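Local coordinates for putative branched chain amino acid ABC transporter, periplasmic amino acid-binding protein (Brucella ovis, PDB 4XFK) that probably binds leucine, isoleucine, valine, threonine and alanine in the periplasm as the substrate-capturing component of an ABC amino-acid transport system, at residues A[342-345]-A[346-349]; A[135-138]-A[139-142]; A[94-97]-A[98-101]; A[85-88]-A[89-92]. The protein carries 1 engineered substitution. All coordinates share one frame; numbering follows the deposited sequence.

How the interactions relate
From the N terminus the chain runs through interactions 4, 3, 2 and 1, each a local contact within one continuous eight-residue piece; they follow in series and none nests in or crosses another. Interaction 4 starts helix 88-104 after strand 81-84, beside a sodium ion, and interaction 3 continues along the same helix, their centres about 13 Å apart. Interaction 2 turns the chain from strand 131-133 into helix 138-152. Interaction 1 closes the loop between antiparallel strands 339-343 and 350-360. Interactions 1 and 2, remote in sequence, touch: Q349 NE2 lies 2.9 Å from S135 O, a probable hydrogen bond that ties the strand connection to the loop before helix 138-152.

Interaction 1: residues A[342-345]-A[346-349]; sequences SMRS and DDHQ. With NA (sodium ion), chain E.
R344 and D347 meet within the loop joining antiparallel strands 339-343 and 350-360, and an Asx turn shapes the return. The backbone closes with R344 N to Q349 O at 3.1 Å, while H348 N makes a weak bond to R344 O. The guanidinium grips the carboxylate side-on. R344 NE reaches D347 OD1 at 2.9 Å, nearly straight at 168° and in the guanidinium plane. R344 NH2 reaches D347 OD2 at 2.8 Å. Both oxygens are met on their syn side, though the two flat groups are turned 46° apart. CG of D347 sits between its backbone N and carbonyl carbon (chi1 58°), which brings OD1 within 3.2 Å of Q349 N and makes the Asx turn; R344 NE and Q349 N come to this oxygen from opposite faces of the carboxylate. R344 NH1 is bonded to D387 O, and H348 NE2 to E330. The M343 chain curls at its second and third torsions, laying SD against H348 C, 3.4 Å away. Beside S345 a sodium ion has five water ligands; in the S345 conformer described here, one of two, S345 OG binds it at 2.4 Å. One of the waters donates to D346 OD1 at 2.6 Å.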
# COMPACT_ATOMS: atom_id res chain seq x y z
N SER A 342 -7.37 6.44 11.32
CA SER A 342 -6.63 7.20 12.33
C SER A 342 -5.17 6.77 12.31
O SER A 342 -4.78 5.93 11.50
CB SER A 342 -7.24 7.03 13.72
OG SER A 342 -7.19 5.68 14.15
N MET A 343 -4.37 7.33 13.20
CA MET A 343 -2.93 7.08 13.22
C MET A 343 -2.47 6.63 14.60
O MET A 343 -2.77 7.30 15.59
CB MET A 343 -2.18 8.36 12.84
CG MET A 343 -0.67 8.20 12.79
SD MET A 343 -0.09 6.96 11.61
CE MET A 343 -0.68 7.66 10.06
N ARG A 344 -1.74 5.52 14.67
CA ARG A 344 -1.19 5.08 15.94
C ARG A 344 0.08 5.85 16.24
O ARG A 344 1.00 5.92 15.42
CB ARG A 344 -0.93 3.58 15.91
CG ARG A 344 -0.41 3.07 17.24
CD ARG A 344 -0.58 1.56 17.32
NE ARG A 344 0.22 0.87 16.31
CZ ARG A 344 0.08 -0.41 16.01
NH1 ARG A 344 -0.84 -1.14 16.62
NH2 ARG A 344 0.84 -0.97 15.08
N SER A 345 0.16 6.45 17.43
CA SER A 345 1.28 7.33 17.72
C SER A 345 2.58 6.58 17.99
O SER A 345 3.66 7.10 17.72
CB SER A 345 0.95 8.24 18.90
OG SER A 345 0.71 7.47 20.06
N ASP A 346 2.48 5.35 18.50
CA ASP A 346 3.67 4.60 18.90
C ASP A 346 4.64 4.40 17.76
O ASP A 346 5.86 4.48 17.95
CB ASP A 346 3.28 3.21 19.42
CG ASP A 346 2.26 3.26 20.53
OD1 ASP A 346 1.16 3.80 20.31
OD2 ASP A 346 2.57 2.72 21.62
N ASP A 347 4.11 4.10 16.58
CA ASP A 347 4.92 3.65 15.46
C ASP A 347 4.57 4.37 14.16
O ASP A 347 5.26 4.20 13.16
CB ASP A 347 4.82 2.13 15.28
CG ASP A 347 3.39 1.64 15.07
OD1 ASP A 347 2.41 2.41 15.20
OD2 ASP A 347 3.24 0.43 14.77
N HIS A 348 3.52 5.17 14.19
CA HIS A 348 2.99 5.82 12.99
C HIS A 348 2.54 4.83 11.91
O HIS A 348 2.75 5.05 10.71
CB HIS A 348 3.94 6.90 12.44
CG HIS A 348 4.15 8.03 13.39
ND1 HIS A 348 5.09 9.02 13.18
CD2 HIS A 348 3.52 8.35 14.55
CE1 HIS A 348 5.04 9.89 14.18
NE2 HIS A 348 4.10 9.50 15.02
N GLN A 349 1.91 3.76 12.36
CA GLN A 349 1.14 2.88 11.49
C GLN A 349 -0.33 3.30 11.55
O GLN A 349 -0.91 3.39 12.63
CB GLN A 349 1.28 1.42 11.95
CG GLN A 349 0.39 0.44 11.21
CD GLN A 349 0.67 0.43 9.71
OE1 GLN A 349 1.81 0.19 9.28
NE2 GLN A 349 -0.36 0.69 8.92
NA NA E . -1.36 7.32 21.30
O HOH W 1 -2.15 6.27 19.23
O HOH W 2 -0.38 5.16 21.91
O HOH W 3 -2.05 9.50 20.12
O HOH W 4 -3.53 7.13 22.49
O HOH W 5 -0.21 8.28 23.29

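Interaction 2: residues A[135-138]-A[139-142]; sequences SPNA and AIRF. Engineered in segment 139-142: R141 (natural residue His).
N137 folds its side chain back over the start of helix 138-152, where it occupies the N-cap position and OD1 accepts from I140 N at 3.0 Å. The amide reaches this place because CG stands between the backbone N and the carbonyl carbon (chi1 60°), the torsion that turns OD1 toward the first turn. The bond is fairly straight at 166° but tilted 31° from the plane of the side-chain carbonyl. A139 N is also near, 2.9 Å from N137 OD1. The side chain of I140 crosses that of N137 at about a right angle, CD1 lying 3.6 Å from N137 ND2; this nitrogen in turn donates to D387 OD1. Behind the cap the helical bonds begin, with R141 N to N137 O at 2.9 Å and F142 N to A138 O.

R141 is engineered, His being the natural residue. Its chain bends at chi2 and runs back beside the loop, so that the guanidinium presents one face to P136: the proline CG rests 3.5 Å above that plane, offset toward the rim, and CB is 3.5 Å from R141 NE. The charged end has its own partners, NE in a salt bridge with E118 and NH1 bonded to S265 O. P136 CB also packs on I140 CG2 at 4.2 Å.

F142 turns its ring edge to A138 O. Capping by a neutral amide leaves I140 N satisfied without adding charge at the helix start, while the buried cation of R141 is probably balanced in part by E118.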
# COMPACT_ATOMS: atom_id res chain seq x y z
N SER A 135 -0.65 3.02 4.67
CA SER A 135 -1.06 1.82 3.97
C SER A 135 -0.99 0.60 4.88
O SER A 135 -0.51 0.69 6.02
CB SER A 135 -0.13 1.60 2.78
OG SER A 135 1.18 1.32 3.25
N PRO A 136 -1.44 -0.57 4.39
CA PRO A 136 -1.12 -1.80 5.13
C PRO A 136 0.38 -2.06 5.17
O PRO A 136 1.21 -1.35 4.58
CB PRO A 136 -1.82 -2.90 4.32
CG PRO A 136 -2.93 -2.17 3.60
CD PRO A 136 -2.34 -0.83 3.25
N ASN A 137 0.73 -3.10 5.92
CA ASN A 137 2.08 -3.65 5.91
C ASN A 137 1.96 -5.16 5.77
O ASN A 137 0.84 -5.69 5.73
CB ASN A 137 2.85 -3.22 7.18
CG ASN A 137 2.18 -3.70 8.45
OD1 ASN A 137 1.82 -4.87 8.57
ND2 ASN A 137 2.00 -2.78 9.40
N ALA A 138 3.08 -5.87 5.69
CA ALA A 138 3.04 -7.30 5.44
C ALA A 138 2.20 -8.06 6.46
O ALA A 138 1.48 -9.00 6.11
CB ALA A 138 4.45 -7.88 5.41
N ALA A 139 2.28 -7.65 7.71
CA ALA A 139 1.55 -8.33 8.78
C ALA A 139 0.05 -8.15 8.62
O ALA A 139 -0.72 -9.10 8.71
CB ALA A 139 2.01 -7.85 10.15
N ILE A 140 -0.37 -6.92 8.36
CA ILE A 140 -1.79 -6.64 8.18
C ILE A 140 -2.33 -7.37 6.94
O ILE A 140 -3.39 -8.00 7.00
CB ILE A 140 -2.04 -5.12 8.05
CG1 ILE A 140 -1.62 -4.39 9.34
CG2 ILE A 140 -3.50 -4.85 7.69
CD1 ILE A 140 -1.63 -2.87 9.23
N ARG A 141 -1.61 -7.28 5.82
CA ARG A 141 -2.04 -7.94 4.59
C ARG A 141 -2.28 -9.43 4.80
O ARG A 141 -3.32 -9.98 4.42
CB ARG A 141 -1.00 -7.78 3.48
CG ARG A 141 -0.86 -6.38 2.90
CD ARG A 141 -2.03 -5.94 2.05
NE ARG A 141 -1.67 -4.71 1.35
CZ ARG A 141 -2.46 -4.05 0.51
NH1 ARG A 141 -3.68 -4.51 0.24
NH2 ARG A 141 -2.05 -2.93 -0.05
N PHE A 142 -1.29 -10.11 5.39
CA PHE A 142 -1.31 -11.57 5.35
C PHE A 142 -2.05 -12.24 6.49
O PHE A 142 -2.59 -13.32 6.32
CB PHE A 142 0.05 -12.15 4.96
CG PHE A 142 0.33 -11.92 3.51
CD1 PHE A 142 -0.14 -12.81 2.56
CD2 PHE A 142 0.91 -10.73 3.09
CE1 PHE A 142 0.03 -12.56 1.21
CE2 PHE A 142 1.08 -10.46 1.73
CZ PHE A 142 0.62 -11.37 0.80

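Interaction 3: residues A[94-97]-A[98-101]; sequences ITED and VRKY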
# COMPACT_ATOMS: atom_id res chain seq x y z
N ILE A 94 14.65 6.34 1.46
CA ILE A 94 14.03 7.64 1.72
C ILE A 94 13.89 7.89 3.21
O ILE A 94 14.25 8.96 3.71
CB ILE A 94 12.64 7.77 1.03
CG1 ILE A 94 12.80 7.82 -0.49
CG2 ILE A 94 11.91 9.03 1.52
CD1 ILE A 94 11.48 7.91 -1.23
N THR A 95 13.38 6.90 3.93
CA THR A 95 13.12 7.11 5.34
C THR A 95 14.41 7.41 6.12
O THR A 95 14.41 8.27 7.01
CB THR A 95 12.31 5.96 5.97
OG1 THR A 95 11.56 6.49 7.07
CG2 THR A 95 13.18 4.80 6.46
N GLU A 96 15.50 6.74 5.76
CA GLU A 96 16.77 6.94 6.45
C GLU A 96 17.39 8.29 6.09
O GLU A 96 17.89 9.00 6.97
CB GLU A 96 17.75 5.81 6.16
CG GLU A 96 17.48 4.55 6.96
CD GLU A 96 17.46 4.82 8.46
OE1 GLU A 96 18.46 5.36 8.98
OE2 GLU A 96 16.45 4.50 9.11
N ASP A 97 17.32 8.66 4.82
CA ASP A 97 17.83 9.96 4.40
C ASP A 97 17.07 11.11 5.05
O ASP A 97 17.67 12.10 5.47
CB ASP A 97 17.82 10.10 2.88
CG ASP A 97 18.85 9.21 2.20
OD1 ASP A 97 19.74 8.68 2.90
OD2 ASP A 97 18.75 9.02 0.97
N VAL A 98 15.75 10.96 5.16
CA VAL A 98 14.94 11.97 5.84
C VAL A 98 15.27 12.03 7.34
O VAL A 98 15.44 13.12 7.91
CB VAL A 98 13.43 11.75 5.61
CG1 VAL A 98 12.62 12.62 6.56
CG2 VAL A 98 13.09 12.04 4.15
N ARG A 99 15.39 10.87 7.97
CA ARG A 99 15.72 10.82 9.39
C ARG A 99 17.06 11.50 9.67
O ARG A 99 17.18 12.30 10.62
CB ARG A 99 15.74 9.38 9.90
CG ARG A 99 15.95 9.29 11.41
CD ARG A 99 16.10 7.85 11.87
NE ARG A 99 17.31 7.25 11.31
CZ ARG A 99 18.52 7.42 11.82
NH1 ARG A 99 18.68 8.16 12.91
NH2 ARG A 99 19.57 6.85 11.24
N LYS A 100 18.06 11.20 8.85
CA LYS A 100 19.38 11.79 9.06
C LYS A 100 19.41 13.29 8.76
O LYS A 100 20.06 14.06 9.47
CB LYS A 100 20.43 11.04 8.26
CG LYS A 100 20.73 9.67 8.85
CD LYS A 100 21.86 8.97 8.12
CE LYS A 100 21.49 8.72 6.66
NZ LYS A 100 22.54 7.94 5.95
N TYR A 101 18.68 13.72 7.73
CA TYR A 101 18.56 15.14 7.44
C TYR A 101 17.95 15.86 8.63
O TYR A 101 18.42 16.92 9.05
CB TYR A 101 17.70 15.35 6.18
CG TYR A 101 17.44 16.81 5.87
CD1 TYR A 101 18.33 17.53 5.08
CD2 TYR A 101 16.33 17.47 6.40
CE1 TYR A 101 18.11 18.87 4.80
CE2 TYR A 101 16.11 18.82 6.13
CZ TYR A 101 17.00 19.51 5.33
OH TYR A 101 16.80 20.84 5.06
O HOH W 6 21.08 6.62 4.28
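E96 and R99 lie side by side and point the same way, their carboxylate and guanidinium planes turned 39° apart. In the E96 conformer described, one of two, a single oxygen takes both donors: R99 NH2 reaches E96 OE1 at 2.9 Å on its syn lone pair, and R99 NE reaches the same atom at 3.2 Å, less straight (142°). Both nitrogens are used from the edge of the guanidinium, with OE1 in its plane. E96 folds at chi2, and R99 runs out extended before turning at chi3, which puts its NE side against the carboxylate.

The pair sits on helix 88-104, the helical arm of the beta-alpha-beta unit that leads from strand 81-84 to strand 111-114. Its turns are held by regular backbone bonds, among them V98 N to I94 O at 2.9 Å. I94 and V98 also lie alongside one another, CG2 to CG2 at 4.2 Å, and I94 continues inward onto I82 of strand 81-84 and Y112 of strand 111-114.

D97 and K100 cross at an angle, one residue further along. Their charges stay apart, D97 OD1 to K100 NZ being 4.2 Å, and a water joins them: it donates to D97 OD1 at 2.8 Å and accepts from K100 NZ at 2.6 Å. D97 OD2 accepts from Q93 NE2. The aliphatic part of K100 runs close to the E96 carbonyl, K100 CG 3.5 Å from E96 O.

Interaction 4: residues A[85-88]-A[89-92]; sequences GSSS and AVAG. With NA (sodium ion), chain D; ACT (acetate ion), chain B.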
# COMPACT_ATOMS: atom_id res chain seq x y z
N GLY A 85 5.46 5.54 -2.42
CA GLY A 85 4.90 4.28 -1.96
C GLY A 85 5.12 3.03 -2.79
O GLY A 85 4.71 1.95 -2.36
N SER A 86 5.75 3.12 -3.96
CA SER A 86 5.75 1.95 -4.85
C SER A 86 6.79 0.87 -4.54
O SER A 86 6.67 -0.23 -5.05
CB SER A 86 5.87 2.36 -6.32
OG SER A 86 7.11 2.98 -6.57
N SER A 87 7.79 1.16 -3.73
CA SER A 87 8.83 0.17 -3.42
C SER A 87 9.36 0.33 -2.01
O SER A 87 9.79 1.42 -1.64
CB SER A 87 10.01 0.29 -4.38
OG SER A 87 11.14 -0.41 -3.88
N SER A 88 9.37 -0.75 -1.24
CA SER A 88 9.98 -0.71 0.09
C SER A 88 11.49 -0.58 0.04
O SER A 88 12.11 -0.14 1.00
CB SER A 88 9.58 -1.93 0.92
OG SER A 88 8.22 -1.83 1.31
N ALA A 89 12.11 -1.00 -1.06
CA ALA A 89 13.55 -0.82 -1.20
C ALA A 89 13.86 0.67 -1.28
O ALA A 89 14.76 1.19 -0.61
CB ALA A 89 14.06 -1.55 -2.43
N VAL A 90 13.10 1.38 -2.10
CA VAL A 90 13.21 2.83 -2.18
C VAL A 90 12.83 3.49 -0.86
O VAL A 90 13.53 4.40 -0.38
CB VAL A 90 12.36 3.39 -3.33
CG1 VAL A 90 12.22 4.90 -3.23
CG2 VAL A 90 12.97 2.99 -4.69
N ALA A 91 11.74 3.03 -0.25
CA ALA A 91 11.28 3.62 1.01
C ALA A 91 12.32 3.51 2.13
O ALA A 91 12.46 4.42 2.94
CB ALA A 91 9.99 2.98 1.46
N GLY A 92 13.02 2.38 2.18
CA GLY A 92 14.07 2.18 3.17
C GLY A 92 15.14 3.26 3.06
O GLY A 92 15.65 3.76 4.07
NA NA D . 3.18 0.24 -2.60
C ACT B . 6.56 -2.89 -1.49
O ACT B . 7.74 -2.96 -1.88
OXT ACT B . 6.34 -2.20 -0.47
CH3 ACT B . 5.46 -3.59 -2.22
O HOH W 7 3.96 -0.72 -4.45
O HOH W 8 1.75 -1.48 -2.26
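The backbone passes from the extended S87 (phi/psi -147°/128°) straight into helix 88-104, whose first turn closes with A91 N to S87 O at 2.9 Å and G92 N to S88 O. S87 is the N-cap. Its OG, held anti to the backbone N, turns over the helix start and accepts from V90 N at 3.2 Å, almost straight at 171°; A89 N makes a second, weak bond to the same oxygen. The methylene and hydroxyl of S87 also brush V90, with CG2 3.9 Å from OG.

S88 meets an acetate that probably came from the crystallisation liquor. Its backbone N donates to one acetate oxygen, O, at 2.8 Å, and S88 OG, also hydrogen-bonded to A119 N, donates to the other, OXT, at 2.6 Å; E118 N and Y166 OH also bind the anion. A carboxylate held by a serine and backbone N-H groups recalls how leucine-binding proteins hold the carboxylate of their amino acid, and the helix start would probably stabilise its charge.

Just before the cap, the chain helps bind a sodium ion together with Y31, G116 and two waters: G85 O is 2.3 Å from the metal, and one of its waters donates to S86 O at 2.8 Å.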